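Local coordinates for protein galactan 1,3-beta-galactosidase (Phanerochaete chrysosporium, PDB 7BYS) that probably cleaves beta-1,3-linked galactan from its chain ends as a family 43 glycoside hydrolase and also carries a carbohydrate-binding module, at residues 85-98 with 110-122. Residues are numbered along the deposited sequence; the frame is centred on the assembly and turned at random.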
ATOM      1  N   VAL A  85      12.361   9.529  -5.511  1.00  8.21           N
ATOM      2  CA  VAL A  85      13.669   9.777  -6.116  1.00  8.06           C
ATOM      3  C   VAL A  85      13.533   9.772  -7.632  1.00  8.72           C
ATOM      4  O   VAL A  85      12.932   8.856  -8.208  1.00  8.31           O
ATOM      5  CB  VAL A  85      14.722   8.738  -5.682  1.00  8.26           C
ATOM      6  CG1 VAL A  85      16.075   9.061  -6.325  1.00  8.81           C
ATOM      7  CG2 VAL A  85      14.869   8.698  -4.166  1.00  9.51           C
ATOM      8  N   ILE A  86      14.082  10.806  -8.268  1.00  8.52           N
ATOM      9  CA  ILE A  86      14.171  10.873  -9.721  1.00  9.61           C
ATOM     10  C   ILE A  86      15.602  11.207 -10.131  1.00  8.98           C
ATOM     11  O   ILE A  86      16.358  11.830  -9.379  1.00 10.04           O
ATOM     12  CB  ILE A  86      13.165  11.868 -10.344  1.00  9.94           C
ATOM     13  CG1 ILE A  86      13.352  13.271  -9.773  1.00 10.23           C
ATOM     14  CG2 ILE A  86      11.723  11.380 -10.159  1.00 10.91           C
ATOM     15  CD1 ILE A  86      12.461  14.303 -10.446  1.00 12.21           C
ATOM     16  N   PHE A  87      15.974  10.793 -11.341  1.00  9.74           N
ATOM     17  CA  PHE A  87      17.320  11.026 -11.855  1.00  9.22           C
ATOM     18  C   PHE A  87      17.335  12.273 -12.725  1.00  8.95           C
ATOM     19  O   PHE A  87      16.520  12.407 -13.648  1.00 10.43           O
ATOM     20  CB  PHE A  87      17.808   9.826 -12.663  1.00 11.13           C
ATOM     21  CG  PHE A  87      19.199   9.992 -13.224  1.00 10.40           C
ATOM     22  CD1 PHE A  87      20.306  10.014 -12.384  1.00 11.91           C
ATOM     23  CD2 PHE A  87      19.395  10.126 -14.590  1.00 12.73           C
ATOM     24  CE1 PHE A  87      21.594  10.156 -12.907  1.00 11.08           C
ATOM     25  CE2 PHE A  87      20.676  10.270 -15.113  1.00 15.01           C
ATOM     26  CZ  PHE A  87      21.767  10.277 -14.271  1.00 12.74           C
ATOM     27  N   ASN A  88      18.262  13.171 -12.426  1.00 10.07           N
ATOM     28  CA  ASN A  88      18.466  14.388 -13.201  1.00 10.71           C
ATOM     29  C   ASN A  88      19.578  14.144 -14.221  1.00 11.56           C
ATOM     30  O   ASN A  88      20.752  14.000 -13.852  1.00 11.70           O
ATOM     31  CB  ASN A  88      18.818  15.544 -12.276  1.00 10.13           C
ATOM     32  CG  ASN A  88      18.845  16.867 -13.004  1.00 12.23           C
ATOM     33  OD1 ASN A  88      19.766  17.138 -13.768  1.00 14.00           O
ATOM     34  ND2 ASN A  88      17.829  17.686 -12.792  1.00 11.10           N
ATOM     35  N   GLN A  89      19.197  14.078 -15.497  1.00 12.32           N
ATOM     36  CA  GLN A  89      20.156  13.806 -16.568  1.00 13.39           C
ATOM     37  C   GLN A  89      21.149  14.947 -16.753  1.00 16.56           C
ATOM     38  O   GLN A  89      22.335  14.705 -17.003  1.00 16.55           O
ATOM     39  CB  GLN A  89      19.413  13.529 -17.875  1.00 16.80           C
ATOM     40  CG  GLN A  89      18.687  12.194 -17.864  1.00 20.55           C
ATOM     41  CD  GLN A  89      18.153  11.776 -19.226  1.00 35.96           C
ATOM     42  OE1 GLN A  89      17.455  10.767 -19.344  1.00 39.08           O
ATOM     43  NE2 GLN A  89      18.476  12.547 -20.258  1.00 32.43           N
ATOM     44  N   LYS A  90      20.683  16.193 -16.656  1.00 15.28           N
ATOM     45  CA  LYS A  90      21.574  17.334 -16.853  1.00 14.49           C
ATOM     46  C   LYS A  90      22.755  17.292 -15.890  1.00 15.76           C
ATOM     47  O   LYS A  90      23.894  17.591 -16.277  1.00 16.28           O
ATOM     48  CB  LYS A  90      20.790  18.642 -16.685  1.00 16.19           C
ATOM     49  CG  LYS A  90      21.645  19.904 -16.773  1.00 20.90           C
ATOM     50  CD  LYS A  90      20.801  21.172 -16.647  1.00 23.31           C
ATOM     51  CE  LYS A  90      20.484  21.511 -15.196  1.00 15.67           C
ATOM     52  NZ  LYS A  90      21.657  21.979 -14.408  1.00 20.52           N
ATOM     53  N   ASN A  91      22.516  16.912 -14.633  1.00 12.90           N
ATOM     54  CA  ASN A  91      23.538  16.930 -13.596  1.00 12.70           C
ATOM     55  C   ASN A  91      24.079  15.544 -13.267  1.00 12.95           C
ATOM     56  O   ASN A  91      24.988  15.435 -12.437  1.00 14.95           O
ATOM     57  CB  ASN A  91      22.979  17.566 -12.319  1.00 12.61           C
ATOM     58  CG  ASN A  91      22.509  18.986 -12.537  1.00 18.15           C
ATOM     59  OD1 ASN A  91      23.020  19.695 -13.405  1.00 18.00           O
ATOM     60  ND2 ASN A  91      21.538  19.417 -11.744  1.00 14.59           N
ATOM     61  N   SER A  92      23.540  14.496 -13.892  1.00 11.48           N
ATOM     62  CA  SER A  92      23.868  13.106 -13.556  1.00 11.90           C
ATOM     63  C   SER A  92      23.741  12.856 -12.054  1.00 14.67           C
ATOM     64  O   SER A  92      24.640  12.320 -11.402  1.00 13.85           O
ATOM     65  CB  SER A  92      25.250  12.714 -14.080  0.61 15.17           C
ATOM     66  OG  SER A  92      25.339  12.961 -15.473  0.61 16.01           O
ATOM     67  N   GLU A  93      22.600  13.256 -11.498  1.00 11.34           N
ATOM     68  CA  GLU A  93      22.403  13.259 -10.061  1.00 12.42           C
ATOM     69  C   GLU A  93      21.028  12.699  -9.733  1.00 11.52           C
ATOM     70  O   GLU A  93      20.040  13.016 -10.406  1.00 10.24           O
ATOM     71  CB  GLU A  93      22.479  14.696  -9.546  1.00 12.93           C
ATOM     72  CG  GLU A  93      22.468  14.825  -8.048  1.00 16.14           C
ATOM     73  CD  GLU A  93      22.755  16.236  -7.597  1.00 16.70           C
ATOM     74  OE1 GLU A  93      21.954  17.145  -7.932  1.00 17.75           O
ATOM     75  OE2 GLU A  93      23.785  16.446  -6.919  1.00 19.72           O
ATOM     76  N   TYR A  94      20.973  11.864  -8.695  1.00 10.05           N
ATOM     77  CA  TYR A  94      19.709  11.397  -8.141  1.00 10.50           C
ATOM     78  C   TYR A  94      19.241  12.385  -7.089  1.00  9.70           C
ATOM     79  O   TYR A  94      20.023  12.816  -6.237  1.00 11.04           O
ATOM     80  CB  TYR A  94      19.873  10.001  -7.536  1.00 10.40           C
ATOM     81  CG  TYR A  94      20.241   8.986  -8.586  1.00 10.31           C
ATOM     82  CD1 TYR A  94      19.268   8.299  -9.293  1.00 12.11           C
ATOM     83  CD2 TYR A  94      21.575   8.752  -8.910  1.00 11.80           C
ATOM     84  CE1 TYR A  94      19.604   7.401 -10.283  1.00 14.25           C
ATOM     85  CE2 TYR A  94      21.914   7.862  -9.881  1.00 13.09           C
ATOM     86  CZ  TYR A  94      20.933   7.187 -10.565  1.00 13.89           C
ATOM     87  OH  TYR A  94      21.300   6.291 -11.539  1.00 19.69           O
ATOM     88  N   VAL A  95      17.968  12.760  -7.161  1.00  8.98           N
ATOM     89  CA  VAL A  95      17.411  13.769  -6.273  1.00  8.68           C
ATOM     90  C   VAL A  95      16.233  13.152  -5.546  1.00  7.55           C
ATOM     91  O   VAL A  95      15.274  12.694  -6.187  1.00  8.59           O
ATOM     92  CB  VAL A  95      17.003  15.047  -7.023  1.00  8.87           C
ATOM     93  CG1 VAL A  95      16.604  16.109  -6.029  1.00  9.36           C
ATOM     94  CG2 VAL A  95      18.165  15.532  -7.914  1.00 11.43           C
ATOM     95  N   MET A  96      16.318  13.129  -4.217  1.00  8.55           N
ATOM     96  CA  MET A  96      15.265  12.632  -3.344  1.00  8.33           C
ATOM     97  C   MET A  96      14.486  13.804  -2.767  1.00  9.50           C
ATOM     98  O   MET A  96      15.082  14.759  -2.257  1.00  9.53           O
ATOM     99  CB  MET A  96      15.865  11.809  -2.202  1.00  9.05           C
ATOM    100  CG  MET A  96      14.826  11.263  -1.230  1.00  9.73           C
ATOM    101  SD  MET A  96      15.609  10.511   0.224  1.00 11.23           S
ATOM    102  CE  MET A  96      16.499   9.135  -0.516  1.00 14.43           C
ATOM    103  N   TRP A  97      13.157  13.731  -2.837  1.00  7.65           N
ATOM    104  CA  TRP A  97      12.280  14.646  -2.113  1.00  8.49           C
ATOM    105  C   TRP A  97      11.484  13.860  -1.078  1.00  8.27           C
ATOM    106  O   TRP A  97      11.233  12.657  -1.237  1.00  8.72           O
ATOM    107  CB  TRP A  97      11.294  15.358  -3.056  1.00  9.57           C
ATOM    108  CG  TRP A  97      11.931  16.396  -3.927  1.00  8.35           C
ATOM    109  CD1 TRP A  97      12.955  16.204  -4.804  1.00 10.79           C
ATOM    110  CD2 TRP A  97      11.581  17.783  -4.003  1.00  8.61           C
ATOM    111  NE1 TRP A  97      13.280  17.396  -5.415  1.00 10.52           N
ATOM    112  CE2 TRP A  97      12.441  18.376  -4.950  1.00  8.31           C
ATOM    113  CE3 TRP A  97      10.633  18.586  -3.355  1.00 12.16           C
ATOM    114  CZ2 TRP A  97      12.385  19.744  -5.262  1.00 10.36           C
ATOM    115  CZ3 TRP A  97      10.573  19.944  -3.670  1.00 10.68           C
ATOM    116  CH2 TRP A  97      11.442  20.504  -4.618  1.00 11.68           C
ATOM    117  N   PHE A  98      11.108  14.534   0.004  1.00  7.61           N
ATOM    118  CA  PHE A  98      10.304  13.887   1.030  1.00  8.47           C
ATOM    119  C   PHE A  98       9.515  14.938   1.794  1.00  9.17           C
ATOM    120  O   PHE A  98       9.838  16.126   1.770  1.00  8.73           O
ATOM    121  CB  PHE A  98      11.159  13.027   1.975  1.00  9.52           C
ATOM    122  CG  PHE A  98      12.327  13.756   2.605  1.00  9.46           C
ATOM    123  CD1 PHE A  98      13.569  13.773   1.983  1.00 10.37           C
ATOM    124  CD2 PHE A  98      12.183  14.391   3.826  1.00  9.93           C
ATOM    125  CE1 PHE A  98      14.656  14.412   2.575  1.00  9.73           C
ATOM    126  CE2 PHE A  98      13.270  15.038   4.423  1.00 11.67           C
ATOM    127  CZ  PHE A  98      14.499  15.053   3.793  1.00 11.69           C
ATOM    128  N   VAL A 110       8.935  20.408   2.661  1.00 10.55           N
ATOM    129  CA  VAL A 110       9.583  19.367   1.884  1.00 10.76           C
ATOM    130  C   VAL A 110      11.043  19.350   2.297  1.00 11.44           C
ATOM    131  O   VAL A 110      11.588  20.339   2.799  1.00 13.57           O
ATOM    132  CB  VAL A 110       9.461  19.556   0.347  1.00 11.56           C
ATOM    133  CG1 VAL A 110       8.022  19.424  -0.121  1.00 11.89           C
ATOM    134  CG2 VAL A 110      10.073  20.887  -0.090  1.00 11.76           C
ATOM    135  N   GLY A 111      11.686  18.206   2.109  1.00 10.49           N
ATOM    136  CA  GLY A 111      13.129  18.101   2.230  1.00 11.24           C
ATOM    137  C   GLY A 111      13.701  17.550   0.937  1.00 13.15           C
ATOM    138  O   GLY A 111      13.016  16.841   0.194  1.00 10.19           O
ATOM    139  N   VAL A 112      14.965  17.886   0.665  1.00 10.18           N
ATOM    140  CA  VAL A 112      15.667  17.479  -0.548  1.00 10.18           C
ATOM    141  C   VAL A 112      17.020  16.892  -0.160  1.00 11.12           C
ATOM    142  O   VAL A 112      17.693  17.396   0.749  1.00 11.80           O
ATOM    143  CB  VAL A 112      15.833  18.641  -1.550  1.00 10.56           C
ATOM    144  CG1 VAL A 112      16.544  18.161  -2.813  1.00 12.19           C
ATOM    145  CG2 VAL A 112      14.475  19.241  -1.897  1.00 10.97           C
ATOM    146  N   ALA A 113      17.407  15.812  -0.831  1.00 11.26           N
ATOM    147  CA  ALA A 113      18.730  15.221  -0.657  1.00 11.86           C
ATOM    148  C   ALA A 113      19.201  14.705  -2.008  1.00 10.26           C
ATOM    149  O   ALA A 113      18.392  14.437  -2.903  1.00 11.59           O
ATOM    150  CB  ALA A 113      18.741  14.099   0.398  1.00 10.52           C
ATOM    151  N   THR A 114      20.519  14.571  -2.170  1.00 12.67           N
ATOM    152  CA  THR A 114      21.077  14.220  -3.472  1.00 12.25           C
ATOM    153  C   THR A 114      22.122  13.119  -3.351  1.00 12.47           C
ATOM    154  O   THR A 114      22.712  12.900  -2.289  1.00 12.61           O
ATOM    155  CB  THR A 114      21.719  15.431  -4.175  1.00 14.50           C
ATOM    156  OG1 THR A 114      22.764  15.957  -3.351  1.00 15.62           O
ATOM    157  CG2 THR A 114      20.699  16.531  -4.432  1.00 14.16           C
ATOM    158  N   ALA A 115      22.359  12.430  -4.463  1.00 10.94           N
ATOM    159  CA  ALA A 115      23.413  11.424  -4.492  1.00 10.19           C
ATOM    160  C   ALA A 115      23.844  11.174  -5.928  1.00 12.59           C
ATOM    161  O   ALA A 115      23.119  11.483  -6.875  1.00 14.00           O
ATOM    162  CB  ALA A 115      22.963  10.121  -3.821  1.00 13.21           C
ATOM    163  N   LYS A 116      25.033  10.592  -6.079  1.00 11.53           N
ATOM    164  CA  LYS A 116      25.526  10.228  -7.399  1.00 12.93           C
ATOM    165  C   LYS A 116      25.194   8.793  -7.794  1.00 17.52           C
ATOM    166  O   LYS A 116      25.365   8.431  -8.966  1.00 15.81           O
ATOM    167  CB  LYS A 116      27.037  10.466  -7.505  1.00 18.61           C
ATOM    168  CG  LYS A 116      27.448  11.887  -7.197  1.00 19.74           C
ATOM    169  CD  LYS A 116      26.828  12.873  -8.172  1.00 24.81           C
ATOM    170  CE  LYS A 116      27.400  12.703  -9.567  1.00 25.17           C
ATOM    171  NZ  LYS A 116      27.014  13.843 -10.449  1.00 24.76           N
ATOM    172  N   THR A 117      24.709   7.977  -6.869  1.00 13.58           N
ATOM    173  CA  THR A 117      24.295   6.612  -7.149  1.00 15.28           C
ATOM    174  C   THR A 117      22.883   6.438  -6.616  1.00 12.30           C
ATOM    175  O   THR A 117      22.465   7.173  -5.715  1.00 14.01           O
ATOM    176  CB  THR A 117      25.236   5.596  -6.483  1.00 17.28           C
ATOM    177  OG1 THR A 117      25.213   5.781  -5.064  1.00 19.66           O
ATOM    178  CG2 THR A 117      26.665   5.794  -6.993  1.00 20.11           C
ATOM    179  N   PRO A 118      22.116   5.490  -7.167  1.00 12.15           N
ATOM    180  CA  PRO A 118      20.700   5.374  -6.762  1.00 13.85           C
ATOM    181  C   PRO A 118      20.468   5.123  -5.282  1.00 12.83           C
ATOM    182  O   PRO A 118      19.528   5.685  -4.717  1.00 12.08           O
ATOM    183  CB  PRO A 118      20.182   4.206  -7.607  1.00 15.24           C
ATOM    184  CG  PRO A 118      21.109   4.089  -8.739  1.00 20.97           C
ATOM    185  CD  PRO A 118      22.441   4.614  -8.310  1.00 13.84           C
ATOM    186  N   CYS A 119      21.262   4.276  -4.629  1.00 14.28           N
ATOM    187  CA  CYS A 119      21.033   4.085  -3.202  1.00 13.49           C
ATOM    188  C   CYS A 119      21.863   5.017  -2.338  1.00 14.51           C
ATOM    189  O   CYS A 119      21.713   5.001  -1.118  1.00 15.44           O
ATOM    190  CB  CYS A 119      21.246   2.629  -2.769  1.00 16.64           C
ATOM    191  SG  CYS A 119      19.906   1.457  -3.180  1.00 16.17           S
ATOM    192  N   GLY A 120      22.707   5.854  -2.937  1.00 13.01           N
ATOM    193  CA  GLY A 120      23.443   6.822  -2.173  1.00 15.49           C
ATOM    194  C   GLY A 120      24.527   6.159  -1.354  1.00 15.72           C
ATOM    195  O   GLY A 120      25.262   5.304  -1.853  1.00 17.57           O
ATOM    196  N   PRO A 121      24.626   6.507  -0.067  1.00 16.79           N
ATOM    197  CA  PRO A 121      23.726   7.358   0.729  1.00 15.63           C
ATOM    198  C   PRO A 121      23.617   8.794   0.241  1.00 15.83           C
ATOM    199  O   PRO A 121      24.547   9.321  -0.379  1.00 17.41           O
ATOM    200  CB  PRO A 121      24.365   7.339   2.123  1.00 17.70           C
ATOM    201  CG  PRO A 121      25.166   6.082   2.147  1.00 22.56           C
ATOM    202  CD  PRO A 121      25.706   5.940   0.760  1.00 21.84           C
ATOM    203  N   TYR A 122      22.471   9.408   0.506  1.00 14.53           N
ATOM    204  CA  TYR A 122      22.157  10.745   0.033  1.00 13.03           C
ATOM    205  C   TYR A 122      22.631  11.794   1.032  1.00 14.06           C
ATOM    206  O   TYR A 122      22.793  11.522   2.224  1.00 15.09           O
ATOM    207  CB  TYR A 122      20.641  10.886  -0.195  1.00 12.28           C
ATOM    208  CG  TYR A 122      20.153  10.185  -1.438  1.00  9.95           C
ATOM    209  CD1 TYR A 122      20.204   8.796  -1.544  1.00 10.63           C
ATOM    210  CD2 TYR A 122      19.643  10.916  -2.521  1.00 11.57           C
ATOM    211  CE1 TYR A 122      19.778   8.151  -2.685  1.00 11.34           C
ATOM    212  CE2 TYR A 122      19.204  10.275  -3.664  1.00 10.56           C
ATOM    213  CZ  TYR A 122      19.273   8.894  -3.740  1.00 11.11           C
ATOM    214  OH  TYR A 122      18.861   8.225  -4.861  1.00 11.74           O
TER
HETATM  215  O   HOH W   1      25.515   9.735 -11.379  1.00 23.93           O
HETATM  216  O   HOH W   2      23.949  17.931  -4.633  1.00 29.32           O
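Tyr122 lies flat between two bumps: Met96 CE sits over the centre of one ring face, 3.9 Å from the centroid and 10° off the normal, while Ala115 CB presses on the opposite face. Met96 gets there because CG is anti to the backbone N (chi1 179°) and the chain bends only at chi3. The far end of the ring is held at its hydroxyl, where Tyr122 OH donates to Pro118 O (2.6 Å) from above the carbonyl plane and also packs against Val85 CG1 and Tyr94 CB. A leucine in place of Tyr122 would probably leave Pro118 O without this donor and open a gap between Met96 CE and Ala115 CB.

Tyr94 fills the neighbouring hollow. Pro118 CA stands 3.9 Å from its ring centroid, almost on the normal, and Phe87 CD1 covers the other face; Ala115 O and Lys116 O line its edge. Further along, Gly111 provides the hollow and Phe98 the bump: Gly111 CA lies 3.8 Å from the Phe98 centroid, and a side chain there would collide with the ring.

On the face bearing Val95, Trp97, Val112 and Thr114, Val112 CG2 lies over the face of the six-membered ring of Trp97, a CH-pi contact, and Val110 CG2 touches Trp97 CZ3 at 3.7 Å. The indole NE1 bonds to Tyr171 O. At the open end of the pairing, Lys116 curls back so that NZ reaches Ser92 O (3.0 Å).

Paired backbone bonds link Tyr94 with Ala115, Met96 with Ala113 and Phe98 with Gly111, and the strand axes run 4.7 Å apart at 158°. This is an antiparallel beta hairpin forming the two inner strands of a four-stranded sheet, one blade of the family 43 five-bladed beta-propeller, with galactose-binding Glu81 and Arg82 near Phe98.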